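PDB 3BBL: regulatory protein of LacI family from Chloroflexus aggregans, which probably regulates transcription by binding DNA in response to a small effector held between the two lobes of its periplasmic-binding-protein-like core. Local coordinates for residues I7-T12 with D24-S29; S51-Y56 with V80-K85; W104-G109 with D136-N141. One frame throughout, in Å; residues are numbered along the deposited sequence.

Interactions 1 and 2 lie within one lobe, and interaction 3 joins that lobe to the other. In interaction 1, strand 6-9 and the loop after it pack on helix 23-36. In interaction 2, helices 54-61 and 78-85 pack on each other. Both are buried and apolar across the segments. They touch where Ser10 OG lies near Tyr56 OH. Interaction 1 also reaches the second subunit, whereas interaction 2 lies farthest from the centre of the chain. Interaction 3 is nearest to that centre. It shares the large sheet with interaction 1, but its chemistry differs: a buried salt bridge and a water replace hydrocarbon packing.

Interaction 1 (I7-T12 with D24-S29); sequences IGYSWT and DQFLSS. With EDO (1,2-ethanediol), chain B.
The backbone N of Trp11, whose indole packs on Leu27, donates a nearly straight hydrogen bond to O2 of the bound 1,2-ethanediol (3.0 Å, 165° at the hydrogen). The contact belongs to the first beta-alpha-beta unit of the lobe: strand 6-9, helix 23-36, strand 40-43. The diol probably comes from the crystallisation liquor. It is also held by Phe46 N and Phe44 O. Its C2 sits over the centre of one indole face, 3.4 Å above the plane.

Tyr9, on strand 6-9, points toward the helix. With CG anti to the backbone N (chi1 -179°), its ring reaches Phe26. The two rings meet obliquely, with centroids 5.6 Å apart and planes at 58°. Tyr9 OH is 3.6 Å from Phe26 CD2, and its polar partner is Ser71 OG.

Leu27 divides its two methyls between the aromatic residues. This patch adjoins the dimer interface: Leu27 packs on Leu27 of the second subunit, and Trp11 NE1 is hydrogen-bonded to Ser28 OG of that subunit. Leu27 CD1 lies 4.2 Å from Tyr9 CD2, and Leu27 CD2 lies 4.1 Å from Trp11 CZ3.

Interaction 2 (S51-Y56 with V80-K85); sequences SQIDIY and VQFLLK
Ile53 places CG1 between its backbone N and its carbonyl carbon (chi1 53°), then extends (chi2 -173°) so that CD1 reaches over one face of the Phe82 ring. Phe82 meets it with CG anti to its own backbone N (chi1 175°), which swings the ring out toward helix 54-61. The methyl does not sit over the middle of the ring. It lies near the root, with Ile53 CD1 only 3.3 Å from Phe82 CD1. The same methyl is 3.6 Å from Phe82 CB, so the packing here is tight.

Tyr56 follows three residues later, in the first turn of the helix, and also points toward 80-85. Tyr56 CB lies 3.8 Å from Phe82 CE2 and approaches the CD2-CE2 side of the ring obliquely. The Tyr56 and Leu83 side chains cross at about a right angle, and Leu83 CD2 comes obliquely to the Tyr56 ring. Tyr56 CD2 is 4.1 Å from Leu83 CD2, and the other methyl of Leu83 is almost as near.

Both helices are connections of the parallel sheet. Helix 54-61 leads into strand 67-70, and helix 78-85 leads from it to strand 90-93, as in the Rossmann-like lobes of periplasmic binding proteins. The Tyr56 ring meets Phe44 edge-to-face, and Leu83 rests on Phe68 and Leu70 of strand 67-70. Ile53 is the N-cap residue of its helix. Its side chain is hydrocarbon, and it uses its O to accept a weak bond from Tyr56 N at 2.9 Å.

All the touching groups across the two segments are carbon. The helices are therefore matched here by the shapes of methyls and rings, and no directional polar bond between the segments fixes their spacing.

Interaction 3 (W104-G109 with D136-N141); sequences WVDIDG and DSRVGN
The cleft between the two lobes is bridged here by a salt bridge from Asp106, on a strand of one lobe, to Arg138, on the first turn of a helix of the other. Asp106 OD2 lies 2.9 Å from Arg138 NH1. The pairing is one oxygen to one nitrogen: Asp106 OD1 is 4.0 Å from Arg138 NH1. The carboxylate and guanidinium planes stand 72° apart, so the two groups do not lie flat against each other.

Arg138 bends at chi2 and chi3 (-100° and -49°), which brings its end to the strand although its CB does not head there. Val139 CG2 sits over the centre of one guanidinium face, 3.7 Å above the plane. Arg138 NH2 is bonded to Ile73 O. Asp106 OD2 has a second cationic partner in Arg95 NE, and the two arginines would be expected to keep the carboxylate ionised.

In the periplasmic-binding-protein fold of LacI-family regulators, effectors bind between the lobes. The position of this pair is consistent with the edge of such a pocket. One water donates to Asp106 OD1 at 2.6 Å and accepts a weak, long bond from Arg138 NH1 at 3.5 Å. It thus spans the same gap as the salt bridge.

The helix that carries Arg138 is capped by Ser137. Its OG accepts from Gly140 N at 2.9 Å. On the other side of the contact, Asp108 follows the strand and N-caps helix 109-123. Its OD1 accepts from Ala111 N. It is also the centre of an inverse gamma turn, closed by a weak 2.8 Å bond from Gly109 N to Ile107 O.

Interaction 1 (I7-T12 with D24-S29)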
loop_
_atom_site.group_PDB
_atom_site.type_symbol
_atom_site.label_atom_id
_atom_site.label_comp_id
_atom_site.label_asym_id
_atom_site.label_seq_id
_atom_site.Cartn_x
_atom_site.Cartn_y
_atom_site.Cartn_z
ATOM N N ILE A 7 -8.375 -21.502 3.419
ATOM C CA ILE A 7 -7.384 -21.458 2.350
ATOM C C ILE A 7 -6.141 -20.750 2.865
ATOM O O ILE A 7 -6.207 -19.610 3.325
ATOM C CB ILE A 7 -7.945 -20.705 1.119
ATOM C CG1 ILE A 7 -9.163 -21.456 0.577
ATOM C CG2 ILE A 7 -6.873 -20.570 0.042
ATOM C CD1 ILE A 7 -10.076 -20.620 -0.290
ATOM N N GLY A 8 -5.011 -21.439 2.806
ATOM C CA GLY A 8 -3.775 -20.849 3.278
ATOM C C GLY A 8 -3.148 -19.911 2.267
ATOM O O GLY A 8 -3.121 -20.197 1.067
ATOM N N TYR A 9 -2.651 -18.781 2.756
ATOM C CA TYR A 9 -2.006 -17.802 1.895
ATOM C C TYR A 9 -0.825 -17.152 2.604
ATOM O O TYR A 9 -0.808 -17.032 3.825
ATOM C CB TYR A 9 -3.001 -16.713 1.456
ATOM C CG TYR A 9 -2.384 -15.684 0.529
ATOM C CD1 TYR A 9 -1.811 -16.070 -0.681
ATOM C CD2 TYR A 9 -2.311 -14.336 0.892
ATOM C CE1 TYR A 9 -1.173 -15.154 -1.502
ATOM C CE2 TYR A 9 -1.670 -13.406 0.074
ATOM C CZ TYR A 9 -1.096 -13.822 -1.122
ATOM O OH TYR A 9 -0.410 -12.927 -1.923
ATOM N N SER A 10 0.167 -16.747 1.826
ATOM C CA SER A 10 1.343 -16.085 2.366
ATOM C C SER A 10 1.885 -15.145 1.297
ATOM O O SER A 10 1.712 -15.383 0.105
ATOM C CB SER A 10 2.421 -17.105 2.756
ATOM O OG SER A 10 2.950 -17.748 1.616
ATOM N N TRP A 11 2.542 -14.075 1.722
ATOM C CA TRP A 11 3.096 -13.129 0.765
ATOM C C TRP A 11 4.510 -12.737 1.137
ATOM O O TRP A 11 4.868 -12.704 2.316
ATOM C CB TRP A 11 2.200 -11.887 0.658
ATOM C CG TRP A 11 1.964 -11.178 1.950
ATOM C CD1 TRP A 11 2.639 -10.090 2.426
ATOM C CD2 TRP A 11 0.952 -11.478 2.918
ATOM N NE1 TRP A 11 2.099 -9.684 3.627
ATOM C CE2 TRP A 11 1.062 -10.515 3.949
ATOM C CE3 TRP A 11 -0.045 -12.456 3.007
ATOM C CZ2 TRP A 11 0.215 -10.513 5.062
ATOM C CZ3 TRP A 11 -0.887 -12.452 4.114
ATOM C CH2 TRP A 11 -0.755 -11.483 5.123
ATOM N N THR A 12 5.313 -12.454 0.117
ATOM C CA THR A 12 6.697 -12.065 0.321
ATOM C C THR A 12 6.753 -10.711 1.015
ATOM O O THR A 12 5.860 -9.884 0.870
ATOM C CB THR A 12 7.453 -11.995 -1.015
ATOM O OG1 THR A 12 8.842 -11.776 -0.761
ATOM C CG2 THR A 12 6.917 -10.870 -1.871
ATOM N N ASP A 24 -3.300 -5.407 -0.239
ATOM C CA ASP A 24 -4.624 -4.937 0.117
ATOM C C ASP A 24 -5.682 -5.301 -0.916
ATOM O O ASP A 24 -6.750 -5.774 -0.553
ATOM C CB ASP A 24 -4.603 -3.426 0.323
ATOM C CG ASP A 24 -5.974 -2.866 0.626
ATOM O OD1 ASP A 24 -6.535 -3.199 1.692
ATOM O OD2 ASP A 24 -6.496 -2.094 -0.206
ATOM N N GLN A 25 -5.390 -5.087 -2.197
ATOM C CA GLN A 25 -6.356 -5.411 -3.247
ATOM C C GLN A 25 -6.594 -6.916 -3.352
ATOM O O GLN A 25 -7.732 -7.381 -3.396
ATOM C CB GLN A 25 -5.876 -4.910 -4.610
ATOM C CG GLN A 25 -5.828 -3.410 -4.782
ATOM C CD GLN A 25 -5.310 -3.006 -6.159
ATOM O OE1 GLN A 25 -4.191 -3.356 -6.542
ATOM N NE2 GLN A 25 -6.123 -2.266 -6.904
ATOM N N PHE A 26 -5.499 -7.665 -3.393
ATOM C CA PHE A 26 -5.538 -9.112 -3.522
ATOM C C PHE A 26 -6.155 -9.846 -2.326
ATOM O O PHE A 26 -7.100 -10.621 -2.488
ATOM C CB PHE A 26 -4.121 -9.627 -3.763
ATOM C CG PHE A 26 -4.067 -11.015 -4.309
ATOM C CD1 PHE A 26 -4.589 -11.299 -5.564
ATOM C CD2 PHE A 26 -3.487 -12.043 -3.572
ATOM C CE1 PHE A 26 -4.538 -12.596 -6.089
ATOM C CE2 PHE A 26 -3.427 -13.340 -4.081
ATOM C CZ PHE A 26 -3.957 -13.616 -5.350
ATOM N N LEU A 27 -5.619 -9.602 -1.133
ATOM C CA LEU A 27 -6.117 -10.264 0.061
ATOM C C LEU A 27 -7.537 -9.841 0.434
ATOM O O LEU A 27 -8.368 -10.686 0.780
ATOM C CB LEU A 27 -5.167 -10.033 1.238
ATOM C CG LEU A 27 -5.519 -10.750 2.548
ATOM C CD1 LEU A 27 -5.634 -12.259 2.325
ATOM C CD2 LEU A 27 -4.456 -10.447 3.583
ATOM N N SER A 28 -7.823 -8.545 0.364
ATOM C CA SER A 28 -9.167 -8.072 0.690
ATOM C C SER A 28 -10.164 -8.785 -0.208
ATOM O O SER A 28 -11.181 -9.296 0.252
ATOM C CB SER A 28 -9.286 -6.560 0.481
ATOM O OG SER A 28 -8.509 -5.858 1.429
ATOM N N SER A 29 -9.851 -8.817 -1.494
ATOM C CA SER A 29 -10.701 -9.467 -2.472
ATOM C C SER A 29 -10.890 -10.953 -2.169
ATOM O O SER A 29 -12.003 -11.465 -2.258
ATOM C CB SER A 29 -10.113 -9.288 -3.870
ATOM O OG SER A 29 -10.880 -9.977 -4.833
HETATM C C1 EDO B . 3.962 -12.828 6.682
HETATM O O1 EDO B . 5.188 -13.378 6.212
HETATM C C2 EDO B . 2.868 -12.994 5.616
HETATM O O2 EDO B . 3.202 -14.029 4.681
#

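Interaction 2 (S51-Y56 with V80-K85)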
loop_
_atom_site.group_PDB
_atom_site.type_symbol
_atom_site.label_atom_id
_atom_site.label_comp_id
_atom_site.label_asym_id
_atom_site.label_seq_id
_atom_site.Cartn_x
_atom_site.Cartn_y
_atom_site.Cartn_z
ATOM N N SER A 51 12.541 -22.409 -0.896
ATOM C CA SER A 51 12.861 -23.831 -0.839
ATOM C C SER A 51 12.359 -24.443 0.468
ATOM O O SER A 51 11.958 -25.607 0.502
ATOM C CB SER A 51 14.370 -24.049 -0.976
ATOM O OG SER A 51 15.067 -23.527 0.137
ATOM N N GLN A 52 12.379 -23.658 1.543
ATOM C CA GLN A 52 11.905 -24.138 2.836
ATOM C C GLN A 52 10.380 -24.243 2.835
ATOM O O GLN A 52 9.671 -23.263 3.065
ATOM C CB GLN A 52 12.383 -23.206 3.947
ATOM C CG GLN A 52 13.878 -23.302 4.199
ATOM C CD GLN A 52 14.369 -22.286 5.214
ATOM O OE1 GLN A 52 14.386 -21.081 4.948
ATOM N NE2 GLN A 52 14.765 -22.767 6.389
ATOM N N ILE A 53 9.891 -25.452 2.577
ATOM C CA ILE A 53 8.462 -25.734 2.505
ATOM C C ILE A 53 7.890 -26.382 3.764
ATOM O O ILE A 53 6.775 -26.905 3.747
ATOM C CB ILE A 53 8.170 -26.666 1.321
ATOM C CG1 ILE A 53 9.069 -27.904 1.425
ATOM C CG2 ILE A 53 8.381 -25.921 0.004
ATOM C CD1 ILE A 53 9.004 -28.822 0.228
ATOM N N ASP A 54 8.654 -26.354 4.847
ATOM C CA ASP A 54 8.210 -26.944 6.103
ATOM C C ASP A 54 6.812 -26.511 6.510
ATOM O O ASP A 54 5.959 -27.346 6.811
ATOM C CB ASP A 54 9.196 -26.598 7.214
ATOM C CG ASP A 54 10.285 -27.634 7.360
ATOM O OD1 ASP A 54 10.568 -28.343 6.369
ATOM O OD2 ASP A 54 10.861 -27.734 8.464
ATOM N N ILE A 55 6.585 -25.202 6.516
ATOM C CA ILE A 55 5.296 -24.648 6.893
ATOM C C ILE A 55 4.154 -25.227 6.049
ATOM O O ILE A 55 3.052 -25.438 6.559
ATOM C CB ILE A 55 5.324 -23.107 6.789
ATOM C CG1 ILE A 55 3.958 -22.526 7.160
ATOM C CG2 ILE A 55 5.755 -22.696 5.397
ATOM C CD1 ILE A 55 3.544 -22.768 8.598
ATOM N N TYR A 56 4.406 -25.486 4.769
ATOM C CA TYR A 56 3.367 -26.064 3.920
ATOM C C TYR A 56 3.104 -27.495 4.374
ATOM O O TYR A 56 1.958 -27.936 4.464
ATOM C CB TYR A 56 3.786 -26.072 2.444
ATOM C CG TYR A 56 3.704 -24.720 1.769
ATOM C CD1 TYR A 56 4.770 -23.825 1.824
ATOM C CD2 TYR A 56 2.546 -24.327 1.091
ATOM C CE1 TYR A 56 4.690 -22.577 1.225
ATOM C CE2 TYR A 56 2.456 -23.080 0.493
ATOM C CZ TYR A 56 3.533 -22.207 0.565
ATOM O OH TYR A 56 3.445 -20.956 -0.011
ATOM N N VAL A 80 5.525 -24.929 -5.678
ATOM C CA VAL A 80 4.651 -25.518 -6.689
ATOM C C VAL A 80 5.012 -26.983 -6.914
ATOM O O VAL A 80 4.139 -27.837 -7.081
ATOM C CB VAL A 80 4.771 -24.760 -8.031
ATOM C CG1 VAL A 80 3.946 -25.457 -9.111
ATOM C CG2 VAL A 80 4.310 -23.318 -7.849
ATOM N N GLN A 81 6.310 -27.256 -6.918
ATOM C CA GLN A 81 6.832 -28.600 -7.115
ATOM C C GLN A 81 6.318 -29.491 -5.984
ATOM O O GLN A 81 5.764 -30.567 -6.215
ATOM C CB GLN A 81 8.360 -28.546 -7.083
ATOM C CG GLN A 81 9.073 -29.575 -7.929
ATOM C CD GLN A 81 10.582 -29.445 -7.809
ATOM O OE1 GLN A 81 11.145 -28.360 -8.000
ATOM N NE2 GLN A 81 11.248 -30.552 -7.486
ATOM N N PHE A 82 6.501 -29.015 -4.759
ATOM C CA PHE A 82 6.075 -29.740 -3.572
ATOM C C PHE A 82 4.586 -30.069 -3.567
ATOM O O PHE A 82 4.206 -31.236 -3.519
ATOM C CB PHE A 82 6.429 -28.932 -2.327
ATOM C CG PHE A 82 5.935 -29.541 -1.051
ATOM C CD1 PHE A 82 6.425 -30.768 -0.613
ATOM C CD2 PHE A 82 4.975 -28.889 -0.285
ATOM C CE1 PHE A 82 5.966 -31.338 0.572
ATOM C CE2 PHE A 82 4.508 -29.448 0.899
ATOM C CZ PHE A 82 5.004 -30.677 1.329
ATOM N N LEU A 83 3.742 -29.043 -3.615
ATOM C CA LEU A 83 2.299 -29.248 -3.598
ATOM C C LEU A 83 1.832 -30.148 -4.732
ATOM O O LEU A 83 0.833 -30.858 -4.599
ATOM C CB LEU A 83 1.569 -27.901 -3.658
ATOM C CG LEU A 83 1.895 -26.968 -2.485
ATOM C CD1 LEU A 83 1.188 -25.638 -2.660
ATOM C CD2 LEU A 83 1.484 -27.635 -1.178
ATOM N N LEU A 84 2.547 -30.121 -5.851
ATOM C CA LEU A 84 2.185 -30.963 -6.986
ATOM C C LEU A 84 2.440 -32.422 -6.631
ATOM O O LEU A 84 1.628 -33.297 -6.931
ATOM C CB LEU A 84 2.999 -30.584 -8.229
ATOM C CG LEU A 84 2.486 -29.393 -9.036
ATOM C CD1 LEU A 84 3.478 -29.058 -10.124
ATOM C CD2 LEU A 84 1.126 -29.722 -9.627
ATOM N N LYS A 85 3.576 -32.671 -5.987
ATOM C CA LYS A 85 3.940 -34.019 -5.576
ATOM C C LYS A 85 2.935 -34.544 -4.554
ATOM O O LYS A 85 2.487 -35.689 -4.645
ATOM C CB LYS A 85 5.347 -34.023 -4.972
ATOM C CG LYS A 85 6.440 -33.640 -5.957
ATOM C CD LYS A 85 7.772 -33.387 -5.251
ATOM C CE LYS A 85 8.851 -32.915 -6.233
ATOM N NZ LYS A 85 10.109 -32.485 -5.550
#

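Interaction 3 (W104-G109 with D136-N141)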
loop_
_atom_site.group_PDB
_atom_site.type_symbol
_atom_site.label_atom_id
_atom_site.label_comp_id
_atom_site.label_asym_id
_atom_site.label_seq_id
_atom_site.Cartn_x
_atom_site.Cartn_y
_atom_site.Cartn_z
ATOM N N TRP A 104 -3.693 -22.199 -12.311
ATOM C CA TRP A 104 -3.207 -20.848 -12.088
ATOM C C TRP A 104 -4.038 -19.723 -12.668
ATOM O O TRP A 104 -4.826 -19.907 -13.603
ATOM C CB TRP A 104 -1.762 -20.688 -12.592
ATOM C CG TRP A 104 -1.518 -21.012 -14.060
ATOM C CD1 TRP A 104 -0.889 -22.120 -14.555
ATOM C CD2 TRP A 104 -1.845 -20.199 -15.198
ATOM N NE1 TRP A 104 -0.797 -22.046 -15.926
ATOM C CE2 TRP A 104 -1.375 -20.882 -16.347
ATOM C CE3 TRP A 104 -2.486 -18.964 -15.360
ATOM C CZ2 TRP A 104 -1.527 -20.367 -17.639
ATOM C CZ3 TRP A 104 -2.636 -18.450 -16.651
ATOM C CH2 TRP A 104 -2.157 -19.157 -17.771
ATOM N N VAL A 105 -3.848 -18.553 -12.071
ATOM C CA VAL A 105 -4.481 -17.323 -12.498
ATOM C C VAL A 105 -3.303 -16.364 -12.653
ATOM O O VAL A 105 -2.422 -16.317 -11.794
ATOM C CB VAL A 105 -5.443 -16.757 -11.432
ATOM C CG1 VAL A 105 -5.996 -15.415 -11.899
ATOM C CG2 VAL A 105 -6.582 -17.735 -11.172
ATOM N N ASP A 106 -3.277 -15.620 -13.752
ATOM C CA ASP A 106 -2.197 -14.677 -13.982
ATOM C C ASP A 106 -2.631 -13.505 -14.840
ATOM O O ASP A 106 -3.648 -13.559 -15.526
ATOM C CB ASP A 106 -1.014 -15.379 -14.655
ATOM C CG ASP A 106 0.295 -14.636 -14.447
ATOM O OD1 ASP A 106 0.262 -13.515 -13.911
ATOM O OD2 ASP A 106 1.355 -15.170 -14.820
ATOM N N ILE A 107 -1.845 -12.437 -14.781
ATOM C CA ILE A 107 -2.104 -11.246 -15.565
ATOM C C ILE A 107 -1.210 -11.340 -16.800
ATOM O O ILE A 107 -0.051 -11.740 -16.702
ATOM C CB ILE A 107 -1.738 -9.970 -14.773
ATOM C CG1 ILE A 107 -2.395 -10.003 -13.386
ATOM C CG2 ILE A 107 -2.173 -8.733 -15.548
ATOM C CD1 ILE A 107 -3.913 -10.157 -13.402
ATOM N N ASP A 108 -1.750 -10.988 -17.962
ATOM C CA ASP A 108 -0.979 -11.033 -19.201
ATOM C C ASP A 108 -0.011 -9.839 -19.241
ATOM O O ASP A 108 -0.307 -8.810 -19.848
ATOM C CB ASP A 108 -1.925 -10.984 -20.410
ATOM C CG ASP A 108 -1.220 -11.302 -21.723
ATOM O OD1 ASP A 108 0.023 -11.184 -21.788
ATOM O OD2 ASP A 108 -1.917 -11.656 -22.698
ATOM N N GLY A 109 1.136 -9.985 -18.580
ATOM C CA GLY A 109 2.127 -8.925 -18.555
ATOM C C GLY A 109 2.545 -8.494 -19.952
ATOM O O GLY A 109 2.599 -7.300 -20.261
ATOM N N ASP A 136 16.495 -13.685 -14.767
ATOM C CA ASP A 136 15.910 -14.763 -13.986
ATOM C C ASP A 136 14.518 -14.428 -13.463
ATOM O O ASP A 136 13.949 -15.176 -12.674
ATOM C CB ASP A 136 16.833 -15.140 -12.823
ATOM C CG ASP A 136 17.072 -13.991 -11.867
ATOM O OD1 ASP A 136 17.946 -14.128 -10.981
ATOM O OD2 ASP A 136 16.391 -12.950 -11.994
ATOM N N SER A 137 13.969 -13.303 -13.905
ATOM C CA SER A 137 12.638 -12.891 -13.479
ATOM C C SER A 137 11.577 -13.302 -14.504
ATOM O O SER A 137 11.557 -12.809 -15.629
ATOM C CB SER A 137 12.600 -11.377 -13.265
ATOM O OG SER A 137 11.273 -10.933 -13.052
ATOM N N ARG A 138 10.700 -14.215 -14.102
ATOM C CA ARG A 138 9.637 -14.699 -14.974
ATOM C C ARG A 138 8.718 -13.552 -15.381
ATOM O O ARG A 138 8.431 -13.371 -16.564
ATOM C CB ARG A 138 8.844 -15.801 -14.261
ATOM C CG ARG A 138 7.813 -16.521 -15.119
ATOM C CD ARG A 138 6.413 -15.987 -14.869
ATOM N NE ARG A 138 6.105 -15.914 -13.439
ATOM C CZ ARG A 138 4.987 -15.399 -12.939
ATOM N NH1 ARG A 138 4.058 -14.912 -13.747
ATOM N NH2 ARG A 138 4.803 -15.358 -11.628
ATOM N N VAL A 139 8.261 -12.774 -14.404
ATOM C CA VAL A 139 7.388 -11.642 -14.691
ATOM C C VAL A 139 8.125 -10.615 -15.554
ATOM O O VAL A 139 7.549 -10.049 -16.483
ATOM C CB VAL A 139 6.926 -10.959 -13.397
ATOM C CG1 VAL A 139 5.956 -9.829 -13.721
ATOM C CG2 VAL A 139 6.280 -11.973 -12.490
ATOM N N GLY A 140 9.396 -10.385 -15.231
ATOM C CA GLY A 140 10.203 -9.440 -15.977
ATOM C C GLY A 140 10.295 -9.809 -17.446
ATOM O O GLY A 140 10.157 -8.951 -18.317
ATOM N N ASN A 141 10.523 -11.087 -17.729
ATOM C CA ASN A 141 10.620 -11.529 -19.108
ATOM C C ASN A 141 9.293 -11.390 -19.827
ATOM O O ASN A 141 9.261 -11.058 -21.003
ATOM C CB ASN A 141 11.099 -12.975 -19.177
ATOM C CG ASN A 141 12.470 -13.150 -18.590
ATOM O OD1 ASN A 141 13.307 -12.253 -18.673
ATOM N ND2 ASN A 141 12.718 -14.311 -17.995
HETATM O O HOH W 1 1.979 -12.661 -12.134
#